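Local coordinates for putative iron-regulated protein A (Parabacteroides distasonis ATCC 8503, PDB 4ECG), which is a putative iron-regulated, imelysin-like protein of the M75 peptidase family that binds calcium ions, and is probably a metalloendopeptidase, at residues 27-32 / 223-228; 33-38 / 313-318. All coordinates share one frame; numbering follows the deposited sequence.

Contact 1 (27-32 / 223-228); sequences PTEDQM and GNVYQA. With CA (calcium ion), chain C.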
loop_
_atom_site.group_PDB
_atom_site.type_symbol
_atom_site.label_atom_id
_atom_site.label_comp_id
_atom_site.label_asym_id
_atom_site.label_seq_id
_atom_site.Cartn_x
_atom_site.Cartn_y
_atom_site.Cartn_z
ATOM N N PRO A 27 13.533 4.618 -26.579
ATOM C CA PRO A 27 14.271 3.493 -26.028
ATOM C C PRO A 27 14.086 2.197 -26.822
ATOM O O PRO A 27 13.035 1.963 -27.398
ATOM C CB PRO A 27 13.694 3.350 -24.619
ATOM C CG PRO A 27 12.340 3.958 -24.668
ATOM C CD PRO A 27 12.392 5.014 -25.727
ATOM N N THR A 28 15.126 1.378 -26.825
ATOM C CA THR A 28 15.125 0.107 -27.503
ATOM C C THR A 28 14.426 -0.882 -26.597
ATOM O O THR A 28 14.151 -0.605 -25.394
ATOM C CB THR A 28 16.566 -0.394 -27.780
ATOM O OG1 THR A 28 17.278 -0.494 -26.548
ATOM C CG2 THR A 28 17.315 0.553 -28.664
ATOM N N GLU A 29 14.148 -2.047 -27.176
ATOM C CA GLU A 29 13.534 -3.127 -26.423
ATOM C C GLU A 29 14.446 -3.663 -25.337
ATOM O O GLU A 29 13.959 -3.886 -24.229
ATOM C CB GLU A 29 13.015 -4.238 -27.337
ATOM C CG GLU A 29 11.771 -3.756 -28.075
ATOM C CD GLU A 29 11.066 -4.831 -28.854
ATOM O OE1 GLU A 29 10.888 -5.924 -28.295
ATOM O OE2 GLU A 29 10.680 -4.553 -30.007
ATOM N N ASP A 30 15.740 -3.829 -25.640
ATOM C CA ASP A 30 16.708 -4.289 -24.644
ATOM C C ASP A 30 16.747 -3.283 -23.485
ATOM O O ASP A 30 16.882 -3.684 -22.299
ATOM C CB ASP A 30 18.121 -4.538 -25.214
ATOM C CG ASP A 30 18.208 -5.807 -26.143
ATOM O OD1 ASP A 30 17.415 -6.763 -25.992
ATOM O OD2 ASP A 30 19.094 -5.860 -27.026
ATOM N N GLN A 31 16.567 -1.996 -23.800
ATOM C CA GLN A 31 16.629 -0.948 -22.747
ATOM C C GLN A 31 15.426 -1.028 -21.821
ATOM O O GLN A 31 15.546 -0.960 -20.614
ATOM C CB GLN A 31 16.700 0.463 -23.350
ATOM C CG GLN A 31 18.108 1.000 -23.539
ATOM C CD GLN A 31 18.248 2.045 -24.646
ATOM O OE1 GLN A 31 17.275 2.556 -25.178
ATOM N NE2 GLN A 31 19.481 2.358 -24.987
HETATM N N MSE A 32 14.255 -1.151 -22.428
HETATM C CA MSE A 32 13.004 -1.287 -21.704
HETATM C C MSE A 32 12.976 -2.578 -20.886
HETATM O O MSE A 32 12.467 -2.583 -19.774
HETATM C CB MSE A 32 11.824 -1.268 -22.686
HETATM C CG MSE A 32 11.376 0.142 -23.102
HETATM SE SE MSE A 32 9.993 0.107 -24.427
HETATM C CE MSE A 32 10.954 -0.631 -25.903
ATOM N N GLY A 223 2.597 -9.644 -22.608
ATOM C CA GLY A 223 2.781 -10.146 -23.993
ATOM C C GLY A 223 4.037 -9.647 -24.679
ATOM O O GLY A 223 4.527 -10.249 -25.634
ATOM N N ASN A 224 4.550 -8.519 -24.195
ATOM C CA ASN A 224 5.768 -7.930 -24.723
ATOM C C ASN A 224 6.218 -6.848 -23.775
ATOM O O ASN A 224 5.530 -6.549 -22.791
ATOM C CB ASN A 224 5.570 -7.406 -26.138
ATOM C CG ASN A 224 4.604 -6.251 -26.204
ATOM O OD1 ASN A 224 4.767 -5.259 -25.532
ATOM N ND2 ASN A 224 3.631 -6.360 -27.052
ATOM N N VAL A 225 7.383 -6.269 -24.042
ATOM C CA VAL A 225 8.034 -5.408 -23.056
ATOM C C VAL A 225 7.250 -4.123 -22.833
ATOM O O VAL A 225 7.290 -3.557 -21.729
ATOM C CB VAL A 225 9.499 -5.080 -23.405
ATOM C CG1 VAL A 225 9.594 -4.155 -24.623
ATOM C CG2 VAL A 225 10.193 -4.479 -22.180
ATOM N N TYR A 226 6.566 -3.648 -23.872
ATOM C CA TYR A 226 5.718 -2.464 -23.743
ATOM C C TYR A 226 4.573 -2.732 -22.776
ATOM O O TYR A 226 4.164 -1.856 -22.032
ATOM C CB TYR A 226 5.152 -2.007 -25.099
ATOM C CG TYR A 226 6.174 -1.592 -26.158
ATOM C CD1 TYR A 226 6.702 -0.298 -26.175
ATOM C CD2 TYR A 226 6.596 -2.483 -27.147
ATOM C CE1 TYR A 226 7.635 0.096 -27.129
ATOM C CE2 TYR A 226 7.525 -2.099 -28.108
ATOM C CZ TYR A 226 8.037 -0.806 -28.092
ATOM O OH TYR A 226 8.939 -0.394 -29.032
ATOM N N GLN A 227 4.040 -3.938 -22.788
ATOM C CA GLN A 227 3.019 -4.258 -21.848
ATOM C C GLN A 227 3.507 -4.284 -20.428
ATOM O O GLN A 227 2.781 -3.883 -19.535
ATOM C CB GLN A 227 2.357 -5.589 -22.218
ATOM C CG GLN A 227 1.564 -5.477 -23.524
ATOM C CD GLN A 227 0.745 -6.715 -23.835
ATOM O OE1 GLN A 227 0.387 -7.500 -22.950
ATOM N NE2 GLN A 227 0.434 -6.877 -25.086
ATOM N N ALA A 228 4.736 -4.735 -20.223
ATOM C CA ALA A 228 5.349 -4.788 -18.886
ATOM C C ALA A 228 5.563 -3.389 -18.296
ATOM O O ALA A 228 5.202 -3.144 -17.178
ATOM C CB ALA A 228 6.663 -5.580 -18.917
HETATM CA CA CA C . -1.423 -7.823 -21.697
HETATM O O HOH W 1 9.212 -7.396 -26.126
HETATM O O HOH W 2 -1.950 -9.953 -23.111
HETATM O O HOH W 3 -2.905 -7.160 -23.371
HETATM O O HOH W 4 -3.471 -8.132 -20.416
HETATM O O HOH W 5 -1.502 -5.477 -21.693
HETATM O O HOH W 6 -0.314 -7.012 -19.427
#
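A Met-aromatic contact joins M32, present as selenomethionine, to Y226, where the first turn of helix 29-68 meets the first turn of helix 225-233. The selenium lies 4.2 Å from the centroid of the Y226 ring and 36° off its normal, approaching the ring obliquely. The chain of M32 bends at its last torsion (chi3 -67°), which sets CE against the CE1-CZ-OH side of the ring, 3.7 Å from Y226 OH. V225 meets M32 nearer its backbone. Its CG2 is 3.6 Å from M32 CB, while CG1 packs against the CE of M32 and the CG of E29. No direct hydrogen bond spans the two segments, but water 1 makes a polar bridge: it donates to E29 OE1 (3.1 Å) and accepts from V225 N (3.0 Å), satisfying an amide of the first helical turn. Both helix starts are capped. T28 and Q31 form a capping box, in which Q31 N donates to T28 OG1 and T28 N donates to Q31 OE1, the latter bond close to straight; N224 OD1 accepts from Q227 N at 3.1 Å. Farther along 223-228, Q227 OE1 binds a calcium ion at 2.2 Å together with S221 O and five waters; the same oxygen also accepts from G223 N, which stands 72° out of its carbonyl plane. Around this junction, helix 315-322 and F379 near the C-terminus pack on the 27-32 side, and H215 lies against V225.

Contact 2 (33-38 / 313-318); sequences SAVVAT and SSLHAL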
loop_
_atom_site.group_PDB
_atom_site.type_symbol
_atom_site.label_atom_id
_atom_site.label_comp_id
_atom_site.label_asym_id
_atom_site.label_seq_id
_atom_site.Cartn_x
_atom_site.Cartn_y
_atom_site.Cartn_z
ATOM N N SER A 33 13.524 -3.660 -21.445
ATOM C CA SER A 33 13.578 -4.952 -20.737
ATOM C C SER A 33 14.444 -4.856 -19.447
ATOM O O SER A 33 14.122 -5.446 -18.400
ATOM C CB SER A 33 14.101 -6.021 -21.696
ATOM O OG SER A 33 13.948 -7.307 -21.146
ATOM N N ALA A 34 15.517 -4.076 -19.520
ATOM C CA ALA A 34 16.418 -3.870 -18.350
ATOM C C ALA A 34 15.726 -3.040 -17.246
ATOM O O ALA A 34 15.966 -3.249 -16.064
ATOM C CB ALA A 34 17.755 -3.233 -18.772
ATOM N N VAL A 35 14.873 -2.101 -17.629
ATOM C CA VAL A 35 14.092 -1.352 -16.651
ATOM C C VAL A 35 13.140 -2.298 -15.888
ATOM O O VAL A 35 13.070 -2.272 -14.651
ATOM C CB VAL A 35 13.310 -0.199 -17.326
ATOM C CG1 VAL A 35 12.215 0.332 -16.406
ATOM C CG2 VAL A 35 14.278 0.890 -17.811
ATOM N N VAL A 36 12.457 -3.162 -16.631
ATOM C CA VAL A 36 11.551 -4.168 -16.042
ATOM C C VAL A 36 12.333 -5.142 -15.161
ATOM O O VAL A 36 11.920 -5.436 -14.052
ATOM C CB VAL A 36 10.798 -4.942 -17.165
ATOM C CG1 VAL A 36 9.970 -6.070 -16.582
ATOM C CG2 VAL A 36 9.970 -3.988 -18.023
ATOM N N ALA A 37 13.466 -5.632 -15.644
ATOM C CA ALA A 37 14.339 -6.492 -14.823
ATOM C C ALA A 37 14.730 -5.790 -13.527
ATOM O O ALA A 37 14.547 -6.329 -12.453
ATOM C CB ALA A 37 15.584 -6.984 -15.612
ATOM N N THR A 38 15.215 -4.563 -13.613
ATOM C CA THR A 38 15.652 -3.847 -12.410
ATOM C C THR A 38 14.465 -3.559 -11.476
ATOM O O THR A 38 14.587 -3.586 -10.248
ATOM C CB THR A 38 16.232 -2.491 -12.798
ATOM O OG1 THR A 38 17.354 -2.660 -13.703
ATOM C CG2 THR A 38 16.596 -1.693 -11.560
ATOM N N SER A 313 19.044 1.858 -15.380
ATOM C CA SER A 313 17.874 1.186 -15.908
ATOM C C SER A 313 16.636 1.474 -15.062
ATOM O O SER A 313 16.145 0.631 -14.325
ATOM C CB SER A 313 18.130 -0.307 -16.101
ATOM O OG SER A 313 18.791 -0.884 -15.015
ATOM N N SER A 314 16.136 2.694 -15.214
ATOM C CA SER A 314 14.932 3.171 -14.534
ATOM C C SER A 314 14.034 3.860 -15.518
ATOM O O SER A 314 14.502 4.318 -16.568
ATOM C CB SER A 314 15.284 4.200 -13.442
ATOM O OG SER A 314 16.153 5.229 -13.903
ATOM N N LEU A 315 12.760 3.969 -15.141
ATOM C CA LEU A 315 11.796 4.772 -15.874
ATOM C C LEU A 315 12.280 6.200 -15.910
ATOM O O LEU A 315 12.025 6.931 -16.899
ATOM C CB LEU A 315 10.389 4.747 -15.241
ATOM C CG LEU A 315 9.542 3.531 -15.522
ATOM C CD1 LEU A 315 8.253 3.516 -14.652
ATOM C CD2 LEU A 315 9.313 3.493 -17.020
ATOM N N HIS A 316 12.947 6.616 -14.837
ATOM C CA HIS A 316 13.565 7.942 -14.798
ATOM C C HIS A 316 14.516 8.154 -15.934
ATOM O O HIS A 316 14.430 9.148 -16.643
ATOM C CB HIS A 316 14.271 8.152 -13.474
ATOM C CG HIS A 316 15.233 9.296 -13.475
ATOM N ND1 HIS A 316 14.832 10.571 -13.559
ATOM C CD2 HIS A 316 16.627 9.318 -13.385
ATOM C CE1 HIS A 316 15.929 11.381 -13.547
ATOM N NE2 HIS A 316 17.017 10.607 -13.438
ATOM N N ALA A 317 15.424 7.216 -16.129
ATOM C CA ALA A 317 16.419 7.360 -17.174
ATOM C C ALA A 317 15.717 7.397 -18.522
ATOM O O ALA A 317 16.025 8.250 -19.339
ATOM C CB ALA A 317 17.419 6.212 -17.132
ATOM N N LEU A 318 14.766 6.491 -18.761
ATOM C CA LEU A 318 14.135 6.437 -20.077
ATOM C C LEU A 318 13.338 7.717 -20.334
ATOM O O LEU A 318 13.443 8.303 -21.407
ATOM C CB LEU A 318 13.246 5.216 -20.246
ATOM C CG LEU A 318 13.897 3.832 -20.317
ATOM C CD1 LEU A 318 12.792 2.809 -20.618
ATOM C CD2 LEU A 318 15.030 3.775 -21.318
HETATM O O HOH W 7 13.515 0.148 -13.014
#
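V35 and S313 lie at the centre of the meeting between helix 29-68 and the start of helix 315-322, their CA atoms 4.6 Å apart. The two methyls of V35 both abut the backbone entering the second helix. With CG1 anti to the backbone N (chi1 164°), that methyl comes up to L315 N at 3.9 Å, while CG2 faces the S314 backbone and meets L318 CD1 at 3.7 Å. Across this contact V35 meets mainly backbone atoms of 313-315, with L315 CG and L318 CD1 adding apolar contacts. The S313 side chain points at helix 29-68 between A34 and the residue one turn later, T38. Its CB lies 4.0 Å from A34 CB, and its OG, set between the backbone N and the carbonyl carbon (chi1 44°), forms a close hydroxyl pair with T38 OG1 at 2.6 Å. T38 OG1, swung back beside its own backbone N (chi1 -59°), also donates to A34 O at 2.8 Å. That carbonyl receives T38 N as well, the two donors arriving from opposite faces of its plane. Water 7 ties the backbones together, giving one proton to V35 O and the other to S313 O, each at 3.0 Å. S314 turns its side chain away from helix 29-68; its OG accepts from A317 N and is also hydrogen-bonded to S311 O. Helix 225-233 closes on the same region, I229 touching V35 and M232 touching L315. The arrangement is that of a serine N-cap: S314 starts helix 315-322, and the residues around this cap pack on the flank of the long helix 29-68.

How the contacts relate
Contacts 1 and 2 occupy consecutive turns of helix 29-68, with centres about 9 Å apart, and the partner segments 223-228 and 313-318 reach it from different parts of the chain. Direct packing joins them into one cluster. P27 CB touches L318 CD2 at 3.6 Å and M32 CG touches L318 CD1 at 3.9 Å, so L318 serves both. From the other partner, V225 CG2 lies 3.5 Å from S33 N, and A228 CB meets V36 CG2 at 3.8 Å. The calcium ion belongs to the far side of contact 1, where Q227 binds it; contact 2 lies away from the annotated metal sites.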